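Local coordinates for protein 2,3,4,5-tetrahydropyridine-2,6-dicarboxylate N-succinyltransferase (Campylobacter jejuni, PDB 2RIJ) that probably catalyses the succinyl-CoA-dependent conversion of cyclic tetrahydrodipicolinate into acyclic N-succinyl-L-2-amino-6-oxopimelate, a step of lysine biosynthesis by the diaminopimelate pathway, at residues A49-E54 with T150-L155; K26-A31 with F124-L129; Y22-A27 with Q55-A60. All coordinates share one frame; numbering follows the deposited sequence.

Contact 1: A49-E54 with T150-L155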
ATOM      1  N   ALA A  49      57.241   3.800  18.810  1.00 24.12           N
ATOM      2  CA  ALA A  49      57.124   2.534  19.512  1.00 25.79           C
ATOM      3  C   ALA A  49      56.597   2.706  20.924  1.00 24.94           C
ATOM      4  O   ALA A  49      56.325   1.708  21.592  1.00 29.26           O
ATOM      5  CB  ALA A  49      58.486   1.807  19.545  1.00 23.09           C
ATOM      6  N   LEU A  50      56.453   3.963  21.363  1.00 24.32           N
ATOM      7  CA  LEU A  50      55.983   4.297  22.718  0.50 25.51           C
ATOM      8  C   LEU A  50      55.269   5.636  22.658  1.00 24.75           C
ATOM      9  O   LEU A  50      55.807   6.601  22.118  1.00 24.87           O
ATOM     10  CB  LEU A  50      57.142   4.428  23.716  0.50 24.56           C
ATOM     11  CG  LEU A  50      57.897   3.197  24.213  0.50 26.61           C
ATOM     12  CD1 LEU A  50      59.172   3.638  24.980  0.50 23.66           C
ATOM     13  CD2 LEU A  50      56.997   2.283  25.063  0.50 24.18           C
ATOM     14  N   ILE A  51      54.056   5.676  23.186  1.00 24.91           N
ATOM     15  CA  ILE A  51      53.258   6.877  23.282  1.00 24.21           C
ATOM     16  C   ILE A  51      53.016   7.153  24.745  1.00 23.62           C
ATOM     17  O   ILE A  51      52.586   6.280  25.517  1.00 26.58           O
ATOM     18  CB  ILE A  51      51.858   6.685  22.600  1.00 26.82           C
ATOM     19  CG1 ILE A  51      52.012   6.240  21.166  1.00 23.51           C
ATOM     20  CG2 ILE A  51      50.987   7.945  22.711  1.00 21.46           C
ATOM     21  CD1 ILE A  51      52.663   7.330  20.288  1.00 21.13           C
ATOM     22  N   ASN A  52      53.271   8.388  25.118  1.00 23.19           N
ATOM     23  CA  ASN A  52      53.054   8.841  26.480  1.00 24.22           C
ATOM     24  C   ASN A  52      51.870   9.801  26.429  1.00 25.39           C
ATOM     25  O   ASN A  52      51.849  10.731  25.599  1.00 23.57           O
ATOM     26  CB  ASN A  52      54.304   9.536  27.014  1.00 26.83           C
ATOM     27  CG  ASN A  52      55.485   8.603  27.157  1.00 25.27           C
ATOM     28  OD1 ASN A  52      55.607   7.903  28.148  1.00 27.37           O
ATOM     29  ND2 ASN A  52      56.373   8.612  26.177  1.00 21.88           N
ATOM     30  N   TYR A  53      50.854   9.540  27.246  1.00 24.03           N
ATOM     31  CA  TYR A  53      49.697  10.454  27.355  1.00 22.72           C
ATOM     32  C   TYR A  53      49.473  10.758  28.820  1.00 25.01           C
ATOM     33  O   TYR A  53      49.195   9.864  29.583  1.00 22.19           O
ATOM     34  CB  TYR A  53      48.425   9.862  26.749  1.00 24.17           C
ATOM     35  CG  TYR A  53      47.265  10.808  26.861  1.00 24.57           C
ATOM     36  CD1 TYR A  53      47.230  11.976  26.097  1.00 25.71           C
ATOM     37  CD2 TYR A  53      46.245  10.581  27.753  1.00 27.67           C
ATOM     38  CE1 TYR A  53      46.194  12.861  26.216  1.00 26.02           C
ATOM     39  CE2 TYR A  53      45.205  11.498  27.893  1.00 28.25           C
ATOM     40  CZ  TYR A  53      45.205  12.619  27.121  1.00 29.49           C
ATOM     41  OH  TYR A  53      44.207  13.527  27.237  1.00 33.07           O
ATOM     42  N   GLU A  54      49.618  12.015  29.205  1.00 22.71           N
ATOM     43  CA  GLU A  54      49.379  12.461  30.581  1.00 25.67           C
ATOM     44  C   GLU A  54      50.117  11.581  31.612  1.00 25.05           C
ATOM     45  O   GLU A  54      49.567  11.159  32.632  1.00 23.23           O
ATOM     46  CB  GLU A  54      47.865  12.609  30.862  1.00 25.68           C
ATOM     47  CG  GLU A  54      47.173  13.683  29.988  1.00 29.02           C
ATOM     48  CD  GLU A  54      47.438  15.114  30.463  1.00 36.55           C
ATOM     49  OE1 GLU A  54      48.277  15.297  31.365  1.00 36.38           O
ATOM     50  OE2 GLU A  54      46.800  16.054  29.935  1.00 39.17           O
ATOM     51  N   THR A 150      45.992   3.623  19.742  1.00 22.80           N
ATOM     52  CA  THR A 150      46.471   2.977  20.962  1.00 21.91           C
ATOM     53  C   THR A 150      45.438   3.085  22.088  1.00 22.92           C
ATOM     54  O   THR A 150      45.640   2.533  23.145  1.00 21.89           O
ATOM     55  CB  THR A 150      47.801   3.625  21.472  1.00 23.82           C
ATOM     56  OG1 THR A 150      47.549   4.990  21.883  1.00 24.85           O
ATOM     57  CG2 THR A 150      48.937   3.569  20.393  1.00 22.83           C
ATOM     58  N   LYS A 151      44.351   3.829  21.863  1.00 22.79           N
ATOM     59  CA  LYS A 151      43.275   4.047  22.793  1.00 23.54           C
ATOM     60  C   LYS A 151      43.730   4.785  24.059  1.00 24.86           C
ATOM     61  O   LYS A 151      43.116   4.633  25.098  1.00 24.93           O
ATOM     62  CB  LYS A 151      42.539   2.737  23.113  1.00 23.57           C
ATOM     63  CG  LYS A 151      41.986   2.046  21.881  1.00 26.12           C
ATOM     64  CD  LYS A 151      41.052   0.848  22.193  1.00 25.03           C
ATOM     65  CE  LYS A 151      41.786  -0.374  22.649  1.00 28.07           C
ATOM     66  NZ  LYS A 151      42.554  -1.035  21.631  1.00 19.76           N
ATOM     67  N   LYS A 152      44.766   5.624  23.952  1.00 24.61           N
ATOM     68  CA  LYS A 152      45.164   6.494  25.097  1.00 25.43           C
ATOM     69  C   LYS A 152      44.119   7.581  25.327  1.00 24.99           C
ATOM     70  O   LYS A 152      43.980   8.087  26.433  1.00 28.81           O
ATOM     71  CB  LYS A 152      46.532   7.152  24.852  1.00 26.93           C
ATOM     72  CG  LYS A 152      47.717   6.203  24.792  1.00 28.84           C
ATOM     73  CD  LYS A 152      48.333   6.025  26.135  1.00 36.84           C
ATOM     74  CE  LYS A 152      49.531   5.117  26.099  1.00 36.04           C
ATOM     75  NZ  LYS A 152      49.957   4.923  27.517  1.00 38.18           N
ATOM     76  N   VAL A 153      43.437   7.977  24.252  1.00 25.11           N
ATOM     77  CA  VAL A 153      42.334   8.931  24.284  1.00 22.68           C
ATOM     78  C   VAL A 153      41.106   8.334  23.573  1.00 24.43           C
ATOM     79  O   VAL A 153      41.240   7.480  22.684  1.00 25.44           O
ATOM     80  CB  VAL A 153      42.683  10.287  23.604  1.00 21.54           C
ATOM     81  CG1 VAL A 153      43.944  10.945  24.267  1.00 20.46           C
ATOM     82  CG2 VAL A 153      42.839  10.132  22.068  1.00 17.12           C
ATOM     83  N   PRO A 154      39.902   8.737  23.998  1.00 27.22           N
ATOM     84  CA  PRO A 154      38.682   8.251  23.320  1.00 26.73           C
ATOM     85  C   PRO A 154      38.458   8.802  21.936  1.00 25.10           C
ATOM     86  O   PRO A 154      38.938   9.897  21.596  1.00 23.02           O
ATOM     87  CB  PRO A 154      37.542   8.684  24.245  1.00 27.81           C
ATOM     88  CG  PRO A 154      38.193   9.150  25.502  1.00 25.70           C
ATOM     89  CD  PRO A 154      39.574   9.548  25.196  1.00 27.31           C
ATOM     90  N   LEU A 155      37.747   8.009  21.140  1.00 23.00           N
ATOM     91  CA  LEU A 155      37.298   8.431  19.808  1.00 23.91           C
ATOM     92  C   LEU A 155      36.614   9.795  19.904  1.00 25.14           C
ATOM     93  O   LEU A 155      35.930  10.095  20.900  1.00 24.55           O
ATOM     94  CB  LEU A 155      36.342   7.398  19.246  1.00 27.89           C
ATOM     95  CG  LEU A 155      36.983   6.117  18.729  1.00 24.23           C
ATOM     96  CD1 LEU A 155      35.966   4.971  18.526  1.00 25.04           C
ATOM     97  CD2 LEU A 155      37.696   6.493  17.408  1.00 24.71           C
TER
HETATM   98  O   HOH W   1      52.557   3.757  27.105  1.00 49.58           O

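Contact 2: K26-A31 with F124-L129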
ATOM      1  N   LYS A  26      51.178  17.196  27.385  1.00 25.70           N
ATOM      2  CA  LYS A  26      50.054  16.308  27.587  1.00 29.86           C
ATOM      3  C   LYS A  26      50.260  14.974  26.865  1.00 26.23           C
ATOM      4  O   LYS A  26      49.712  13.964  27.285  1.00 27.02           O
ATOM      5  CB  LYS A  26      48.783  16.986  27.106  1.00 30.54           C
ATOM      6  CG  LYS A  26      48.577  18.329  27.800  1.00 38.87           C
ATOM      7  CD  LYS A  26      47.174  18.895  27.629  1.00 41.87           C
ATOM      8  CE  LYS A  26      46.927  20.092  28.604  1.00 48.21           C
ATOM      9  NZ  LYS A  26      47.504  19.888  29.991  1.00 54.13           N
ATOM     10  N   ALA A  27      51.015  14.992  25.767  1.00 24.17           N
ATOM     11  CA  ALA A  27      51.375  13.784  25.014  1.00 20.79           C
ATOM     12  C   ALA A  27      52.751  13.974  24.450  1.00 22.31           C
ATOM     13  O   ALA A  27      53.119  15.093  24.049  1.00 22.54           O
ATOM     14  CB  ALA A  27      50.412  13.538  23.871  1.00 20.54           C
ATOM     15  N   PHE A  28      53.515  12.901  24.407  1.00 23.79           N
ATOM     16  CA  PHE A  28      54.823  12.923  23.777  1.00 24.10           C
ATOM     17  C   PHE A  28      55.353  11.546  23.377  1.00 21.77           C
ATOM     18  O   PHE A  28      54.985  10.496  23.926  1.00 22.81           O
ATOM     19  CB  PHE A  28      55.859  13.657  24.660  1.00 22.57           C
ATOM     20  CG  PHE A  28      56.306  12.877  25.867  1.00 22.74           C
ATOM     21  CD1 PHE A  28      55.579  12.918  27.053  1.00 23.64           C
ATOM     22  CD2 PHE A  28      57.480  12.108  25.831  1.00 25.59           C
ATOM     23  CE1 PHE A  28      55.994  12.190  28.167  1.00 25.11           C
ATOM     24  CE2 PHE A  28      57.889  11.369  26.932  1.00 27.95           C
ATOM     25  CZ  PHE A  28      57.163  11.436  28.111  1.00 26.32           C
ATOM     26  N   GLY A  29      56.270  11.581  22.431  1.00 23.45           N
ATOM     27  CA  GLY A  29      57.077  10.446  22.089  1.00 23.62           C
ATOM     28  C   GLY A  29      58.148  10.807  21.088  1.00 22.59           C
ATOM     29  O   GLY A  29      58.281  11.967  20.694  1.00 24.33           O
ATOM     30  N   ILE A  30      58.917   9.795  20.705  1.00 21.58           N
ATOM     31  CA  ILE A  30      59.952   9.907  19.702  1.00 22.06           C
ATOM     32  C   ILE A  30      59.571   9.069  18.470  1.00 20.50           C
ATOM     33  O   ILE A  30      59.330   7.853  18.567  1.00 20.61           O
ATOM     34  CB  ILE A  30      61.342   9.470  20.261  1.00 22.56           C
ATOM     35  CG1 ILE A  30      61.781  10.361  21.407  1.00 25.97           C
ATOM     36  CG2 ILE A  30      62.421   9.476  19.157  1.00 20.78           C
ATOM     37  CD1 ILE A  30      63.049   9.801  22.167  1.00 23.24           C
ATOM     38  N   ALA A  31      59.565   9.721  17.324  1.00 21.49           N
ATOM     39  CA  ALA A  31      59.254   9.109  16.058  1.00 23.10           C
ATOM     40  C   ALA A  31      60.472   8.874  15.174  1.00 23.89           C
ATOM     41  O   ALA A  31      61.367   9.700  15.121  1.00 23.72           O
ATOM     42  CB  ALA A  31      58.271   9.988  15.304  1.00 22.41           C
ATOM     43  N   PHE A 124      65.283  10.642  13.663  1.00 23.26           N
ATOM     44  CA  PHE A 124      64.454  10.621  14.840  1.00 23.50           C
ATOM     45  C   PHE A 124      64.100  12.026  15.298  1.00 24.39           C
ATOM     46  O   PHE A 124      64.912  12.965  15.213  1.00 24.97           O
ATOM     47  CB  PHE A 124      65.153   9.867  15.967  1.00 25.86           C
ATOM     48  CG  PHE A 124      65.577   8.487  15.608  1.00 22.62           C
ATOM     49  CD1 PHE A 124      64.690   7.441  15.664  1.00 22.70           C
ATOM     50  CD2 PHE A 124      66.902   8.219  15.276  1.00 28.25           C
ATOM     51  CE1 PHE A 124      65.083   6.123  15.329  1.00 27.00           C
ATOM     52  CE2 PHE A 124      67.313   6.916  14.947  1.00 29.35           C
ATOM     53  CZ  PHE A 124      66.415   5.869  14.986  1.00 31.01           C
ATOM     54  N   SER A 125      62.869  12.172  15.770  1.00 25.54           N
ATOM     55  CA  SER A 125      62.347  13.475  16.197  0.50 24.56           C
ATOM     56  C   SER A 125      61.501  13.325  17.450  1.00 24.80           C
ATOM     57  O   SER A 125      60.675  12.413  17.566  1.00 24.04           O
ATOM     58  CB  SER A 125      61.490  14.132  15.110  0.50 24.79           C
ATOM     59  OG  SER A 125      62.262  14.622  14.025  0.50 22.09           O
ATOM     60  N   PHE A 126      61.726  14.227  18.393  1.00 22.68           N
ATOM     61  CA  PHE A 126      60.866  14.362  19.548  1.00 23.25           C
ATOM     62  C   PHE A 126      59.619  15.145  19.161  1.00 22.06           C
ATOM     63  O   PHE A 126      59.676  16.161  18.449  1.00 22.18           O
ATOM     64  CB  PHE A 126      61.597  15.089  20.647  1.00 25.24           C
ATOM     65  CG  PHE A 126      60.811  15.235  21.905  1.00 23.07           C
ATOM     66  CD1 PHE A 126      60.637  14.159  22.757  1.00 26.63           C
ATOM     67  CD2 PHE A 126      60.241  16.457  22.240  1.00 28.03           C
ATOM     68  CE1 PHE A 126      59.937  14.317  23.938  1.00 27.48           C
ATOM     69  CE2 PHE A 126      59.525  16.612  23.404  1.00 28.04           C
ATOM     70  CZ  PHE A 126      59.394  15.559  24.266  1.00 21.00           C
ATOM     71  N   VAL A 127      58.477  14.636  19.592  1.00 21.89           N
ATOM     72  CA  VAL A 127      57.176  15.185  19.214  1.00 23.20           C
ATOM     73  C   VAL A 127      56.383  15.289  20.493  1.00 23.70           C
ATOM     74  O   VAL A 127      56.254  14.320  21.203  1.00 21.61           O
ATOM     75  CB  VAL A 127      56.449  14.266  18.196  1.00 25.14           C
ATOM     76  CG1 VAL A 127      55.147  14.880  17.728  1.00 21.86           C
ATOM     77  CG2 VAL A 127      57.376  13.949  17.007  1.00 22.41           C
ATOM     78  N   CYS A 128      55.889  16.479  20.805  1.00 24.93           N
ATOM     79  CA  CYS A 128      55.014  16.628  21.949  1.00 26.95           C
ATOM     80  C   CYS A 128      53.875  17.610  21.721  1.00 26.42           C
ATOM     81  O   CYS A 128      53.985  18.549  20.923  1.00 26.47           O
ATOM     82  CB  CYS A 128      55.802  16.936  23.226  1.00 28.44           C
ATOM     83  SG  CYS A 128      56.268  18.624  23.480  1.00 29.15           S
ATOM     84  N   LEU A 129      52.775  17.354  22.427  1.00 24.01           N
ATOM     85  CA  LEU A 129      51.617  18.218  22.441  1.00 23.16           C
ATOM     86  C   LEU A 129      51.529  18.898  23.802  1.00 24.10           C
ATOM     87  O   LEU A 129      51.542  18.223  24.839  1.00 23.18           O
ATOM     88  CB  LEU A 129      50.329  17.436  22.169  1.00 23.07           C
ATOM     89  CG  LEU A 129      50.276  16.581  20.917  1.00 26.75           C
ATOM     90  CD1 LEU A 129      48.898  15.876  20.807  1.00 29.58           C
ATOM     91  CD2 LEU A 129      50.554  17.432  19.713  1.00 25.86           C
TER

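Contact 3: Y22-A27 with Q55-A60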
ATOM      1  N   TYR A  22      57.660  27.076  31.372  1.00 31.48           N
ATOM      2  CA  TYR A  22      57.603  25.621  31.199  1.00 30.73           C
ATOM      3  C   TYR A  22      56.159  25.123  31.314  1.00 30.00           C
ATOM      4  O   TYR A  22      55.410  25.580  32.178  1.00 27.65           O
ATOM      5  CB  TYR A  22      58.510  24.897  32.190  1.00 27.56           C
ATOM      6  CG  TYR A  22      58.590  23.428  31.898  1.00 27.12           C
ATOM      7  CD1 TYR A  22      57.638  22.545  32.405  1.00 25.69           C
ATOM      8  CD2 TYR A  22      59.578  22.923  31.085  1.00 25.32           C
ATOM      9  CE1 TYR A  22      57.679  21.160  32.091  1.00 26.45           C
ATOM     10  CE2 TYR A  22      59.636  21.555  30.774  1.00 27.17           C
ATOM     11  CZ  TYR A  22      58.689  20.684  31.302  1.00 18.84           C
ATOM     12  OH  TYR A  22      58.778  19.358  30.987  1.00 30.05           O
ATOM     13  N   LYS A  23      55.763  24.236  30.388  1.00 30.19           N
ATOM     14  CA  LYS A  23      54.518  23.479  30.459  1.00 31.86           C
ATOM     15  C   LYS A  23      54.820  21.989  30.302  1.00 27.54           C
ATOM     16  O   LYS A  23      55.551  21.614  29.397  1.00 27.49           O
ATOM     17  CB  LYS A  23      53.579  23.859  29.317  1.00 35.09           C
ATOM     18  CG  LYS A  23      52.622  24.975  29.595  1.00 43.20           C
ATOM     19  CD  LYS A  23      51.831  25.324  28.309  1.00 42.80           C
ATOM     20  CE  LYS A  23      50.417  24.739  28.263  1.00 57.67           C
ATOM     21  NZ  LYS A  23      49.547  25.526  27.289  1.00 58.75           N
ATOM     22  N   LYS A  24      54.229  21.152  31.152  1.00 25.86           N
ATOM     23  CA  LYS A  24      54.312  19.718  30.991  1.00 28.26           C
ATOM     24  C   LYS A  24      53.555  19.306  29.731  1.00 27.78           C
ATOM     25  O   LYS A  24      52.422  19.722  29.521  1.00 26.14           O
ATOM     26  CB  LYS A  24      53.673  18.997  32.160  1.00 31.50           C
ATOM     27  CG  LYS A  24      54.311  19.227  33.505  1.00 35.73           C
ATOM     28  CD  LYS A  24      53.564  18.363  34.564  1.00 33.66           C
ATOM     29  CE  LYS A  24      54.138  18.574  35.950  1.00 46.87           C
ATOM     30  NZ  LYS A  24      53.658  17.503  36.892  1.00 55.83           N
ATOM     31  N   PRO A  25      54.181  18.515  28.870  1.00 26.72           N
ATOM     32  CA  PRO A  25      53.418  17.996  27.730  1.00 26.96           C
ATOM     33  C   PRO A  25      52.261  17.090  28.135  1.00 27.01           C
ATOM     34  O   PRO A  25      52.354  16.288  29.088  1.00 26.46           O
ATOM     35  CB  PRO A  25      54.435  17.177  26.938  1.00 28.75           C
ATOM     36  CG  PRO A  25      55.744  17.487  27.463  1.00 28.18           C
ATOM     37  CD  PRO A  25      55.585  18.090  28.854  1.00 29.01           C
ATOM     38  N   LYS A  26      51.178  17.196  27.385  1.00 25.70           N
ATOM     39  CA  LYS A  26      50.054  16.308  27.587  1.00 29.86           C
ATOM     40  C   LYS A  26      50.260  14.974  26.865  1.00 26.23           C
ATOM     41  O   LYS A  26      49.712  13.964  27.285  1.00 27.02           O
ATOM     42  CB  LYS A  26      48.783  16.986  27.106  1.00 30.54           C
ATOM     43  CG  LYS A  26      48.577  18.329  27.800  1.00 38.87           C
ATOM     44  CD  LYS A  26      47.174  18.895  27.629  1.00 41.87           C
ATOM     45  CE  LYS A  26      46.927  20.092  28.604  1.00 48.21           C
ATOM     46  NZ  LYS A  26      47.504  19.888  29.991  1.00 54.13           N
ATOM     47  N   ALA A  27      51.015  14.992  25.767  1.00 24.17           N
ATOM     48  CA  ALA A  27      51.375  13.784  25.014  1.00 20.79           C
ATOM     49  C   ALA A  27      52.751  13.974  24.450  1.00 22.31           C
ATOM     50  O   ALA A  27      53.119  15.093  24.049  1.00 22.54           O
ATOM     51  CB  ALA A  27      50.412  13.538  23.871  1.00 20.54           C
ATOM     52  N   GLN A  55      51.409  11.355  31.355  1.00 23.59           N
ATOM     53  CA  GLN A  55      52.213  10.441  32.142  1.00 23.74           C
ATOM     54  C   GLN A  55      53.683  10.684  31.849  1.00 25.26           C
ATOM     55  O   GLN A  55      54.009  11.284  30.817  1.00 22.19           O
ATOM     56  CB  GLN A  55      51.884   8.986  31.773  1.00 24.09           C
ATOM     57  CG  GLN A  55      52.281   8.611  30.373  1.00 23.88           C
ATOM     58  CD  GLN A  55      51.713   7.325  29.931  1.00 27.18           C
ATOM     59  OE1 GLN A  55      51.259   7.172  28.775  1.00 24.92           O
ATOM     60  NE2 GLN A  55      51.713   6.357  30.843  1.00 26.23           N
ATOM     61  N   ASN A  56      54.556  10.210  32.751  1.00 22.92           N
ATOM     62  CA  ASN A  56      56.010  10.212  32.551  1.00 23.48           C
ATOM     63  C   ASN A  56      56.512  11.605  32.246  1.00 22.36           C
ATOM     64  O   ASN A  56      57.342  11.805  31.363  1.00 23.88           O
ATOM     65  CB  ASN A  56      56.418   9.228  31.444  1.00 24.40           C
ATOM     66  CG  ASN A  56      55.986   7.819  31.745  1.00 30.56           C
ATOM     67  OD1 ASN A  56      55.993   7.430  32.876  1.00 32.67           O
ATOM     68  ND2 ASN A  56      55.576   7.073  30.734  1.00 24.02           N
ATOM     69  N   PHE A  57      56.046  12.569  33.037  1.00 25.17           N
ATOM     70  CA  PHE A  57      56.356  13.973  32.781  1.00 26.05           C
ATOM     71  C   PHE A  57      57.848  14.255  33.026  1.00 26.70           C
ATOM     72  O   PHE A  57      58.412  15.107  32.367  1.00 25.89           O
ATOM     73  CB  PHE A  57      55.500  14.905  33.620  1.00 26.82           C
ATOM     74  CG  PHE A  57      54.028  14.774  33.381  1.00 27.95           C
ATOM     75  CD1 PHE A  57      53.444  15.269  32.220  1.00 27.37           C
ATOM     76  CD2 PHE A  57      53.217  14.162  34.318  1.00 32.55           C
ATOM     77  CE1 PHE A  57      52.097  15.148  32.002  1.00 26.35           C
ATOM     78  CE2 PHE A  57      51.848  14.048  34.097  1.00 32.04           C
ATOM     79  CZ  PHE A  57      51.295  14.553  32.936  1.00 28.02           C
ATOM     80  N   GLY A  58      58.463  13.532  33.960  1.00 26.82           N
ATOM     81  CA  GLY A  58      59.910  13.638  34.204  1.00 28.37           C
ATOM     82  C   GLY A  58      60.719  13.314  32.960  1.00 27.91           C
ATOM     83  O   GLY A  58      61.646  14.030  32.594  1.00 28.26           O
ATOM     84  N   SER A  59      60.328  12.254  32.262  1.00 29.60           N
ATOM     85  CA  SER A  59      61.002  11.856  31.036  1.00 26.58           C
ATOM     86  C   SER A  59      60.877  12.926  29.959  1.00 25.81           C
ATOM     87  O   SER A  59      61.844  13.237  29.290  1.00 27.03           O
ATOM     88  CB  SER A  59      60.530  10.455  30.562  1.00 28.04           C
ATOM     89  OG  SER A  59      60.721   9.475  31.596  1.00 36.21           O
ATOM     90  N   ALA A  60      59.701  13.536  29.837  1.00 25.55           N
ATOM     91  CA  ALA A  60      59.463  14.627  28.889  1.00 24.09           C
ATOM     92  C   ALA A  60      60.359  15.839  29.246  1.00 23.27           C
ATOM     93  O   ALA A  60      60.948  16.451  28.375  1.00 25.09           O
ATOM     94  CB  ALA A  60      57.982  15.019  28.915  1.00 22.28           C
TER
HETATM   95  O   HOH W   2      57.469  17.660  32.614  1.00 31.29           O
HETATM   96  O   HOH W   3      52.598  13.290  29.062  1.00 33.33           O

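Contact 1: A49-E54 with T150-L155
With CG opposite its own backbone nitrogen (chi1 -180°), Tyr53 swings its ring out to meet Val153. The CG1 methyl of the valine arrives over one face of the ring, 3.6 Å from Val153 CG1 to the Tyr53 centroid and 17° off the normal, which meets the criteria for a CH-pi contact. It is displaced toward the CE1 and CZ rim, with Tyr53 CE1 to Val153 CG1 at 3.5 Å, while CG of Glu54 lies over the opposite face. The ring is therefore sandwiched between two aliphatic groups. Lys152 runs alongside the base of the same side chain, its CB 3.8 Å from Tyr53 CB. A bend at chi2 (-91°) then carries the lysine chain past Tyr53 CB to Ile51, where Lys152 CE comes 3.3 Å from Ile51 O. The ammonium meets that carbonyl through a water, which accepts from Lys152 NZ at 2.9 Å and donates to Ile51 O at 3.0 Å; NZ also bonds directly to the side-chain oxygen of Gln55. Topologically, the strand 52-53 edge of the N-terminal domain's antiparallel sheet meets the loop leaving helix 138-149, where Lys151, the first residue to leave helical backbone angles, has positive phi in a Schellman motif. Just before that residue, Thr150 CG2 meets Ile51 CG1 at 4.1 Å, the two side chains set aslant, while Thr150 OG1 turns back to bond the carbonyl of Tyr146. Ile51 extends the apolar patch onto Leu143, Tyr146 and Leu147 of the helix.

Contact 2: K26-A31 with F124-L129
Leu129 and Ala27 form a hydrogen-bonded pair at one end of an antiparallel strand pairing, with Leu129 N donating to Ala27 O at 2.8 Å. Here the register slips: two residues, Lys26 and Ala27, stand against the single Leu129, a classic beta bulge, and Leu129 O accepts from Lys26 N at 2.8 Å and, weakly, from Ala27 N at 3.4 Å. Beyond the bulge the pairing is regular, as reciprocal backbone bonds link Gly29 with Val127 and Ala31 with Ser125. The short axes of strands 27-31 and 124-129 lie 4.6 Å apart at 173°, which places both as neighbours in the antiparallel sheet of the N-terminal domain. Strand 80-84 continues the sheet beyond 124-129.

On one face, Ala27 and Ala31 accompany Leu129, Val127 and Ser125; contacts across the pair are light, such as Ala27 CB to Leu129 CD1. The other face carries the aromatic packing. Phe28 CB meets Cys128 CB at 3.6 Å within a non-hydrogen-bonded pair, and Phe126, with CG opposite its backbone nitrogen (chi1 -178°), leans its ring toward strand 27-31. Helix 57-69 covers this ring through Met63, Leu64 and Phe67. Ile30 is covered by Leu111, Leu112 and Ile115 of helix 107-117. Ile30 CG1 approaches the Phe126 ring at its edge, near the ring plane, with CD1 of Phe126 the nearest atom at 4.2 Å. On the diagonal, Phe126 CE1 reaches Phe28 CD2 at 3.8 Å.

Contact 3: Y22-A27 with Q55-A60
Phe57 and Pro25 form the tight centre of this contact: Pro25 O lies at the edge of the phenyl ring, in its plane, only 3.1 Å from Phe57 CE1, consistent with an aromatic C-H facing the carbonyl oxygen. One turn further along the helix, Ala60 CB packs on the proline ring, 3.6 Å from Pro25 CG. The faces of the Phe57 ring are also occupied, by Lys24 CD on one side and by the backbone N of Gln55 on the other.

The lysine side is looser. Exposed Lys24 has an extended chain crossing the ring at about a right angle; its CD sits 4.1 Å from the Phe57 centroid and 22° off the normal, a CH-pi contact made by a methylene, not by the ammonium. Elsewhere water bridges the two segments. Tyr22 has CG anti to its backbone nitrogen (chi1 -173°), which sends the ring toward helix 57-69; Tyr22 OH donates to a water at 2.7 Å, and that water donates to Phe57 O at 2.7 Å. A second water donates to Pro25 O at 3.0 Å and accepts from Gln55 N at 3.2 Å. A loop leading into strand 27-35 thus packs on the first turn of helix 57-69, whose N-cap residue Asn56 makes no side-chain capping bond, in the N-terminal domain of this tetrahydrodipicolinate N-succinyltransferase, away from the predicted active site.

In the fold
All three contacts lie in the N-terminal domain, away from the predicted succinyl-CoA sites. The centres of contacts 1 and 2 are about 12 Å apart. Those of contacts 1 and 3 are about 14 Å apart, and those of contacts 2 and 3 about 10 Å. Contacts 2 and 3 share Lys26 and Ala27, where the loop becomes strand 27-35. Strand 52-53 borders that strand, probably hydrogen-bonded through Glu54 N to Lys26 O (2.7 Å), and leads into helix 57-69. Segments of contact 1 alternate along the chain with those of contacts 2 and 3, and strands 27-35, 52-53 and 124-129 share one sheet, so pieces nearly 100 residues apart are brought together. Segments 49-54 and 124-129 also pack on a second subunit, through Ala49, Leu50 and Phe124.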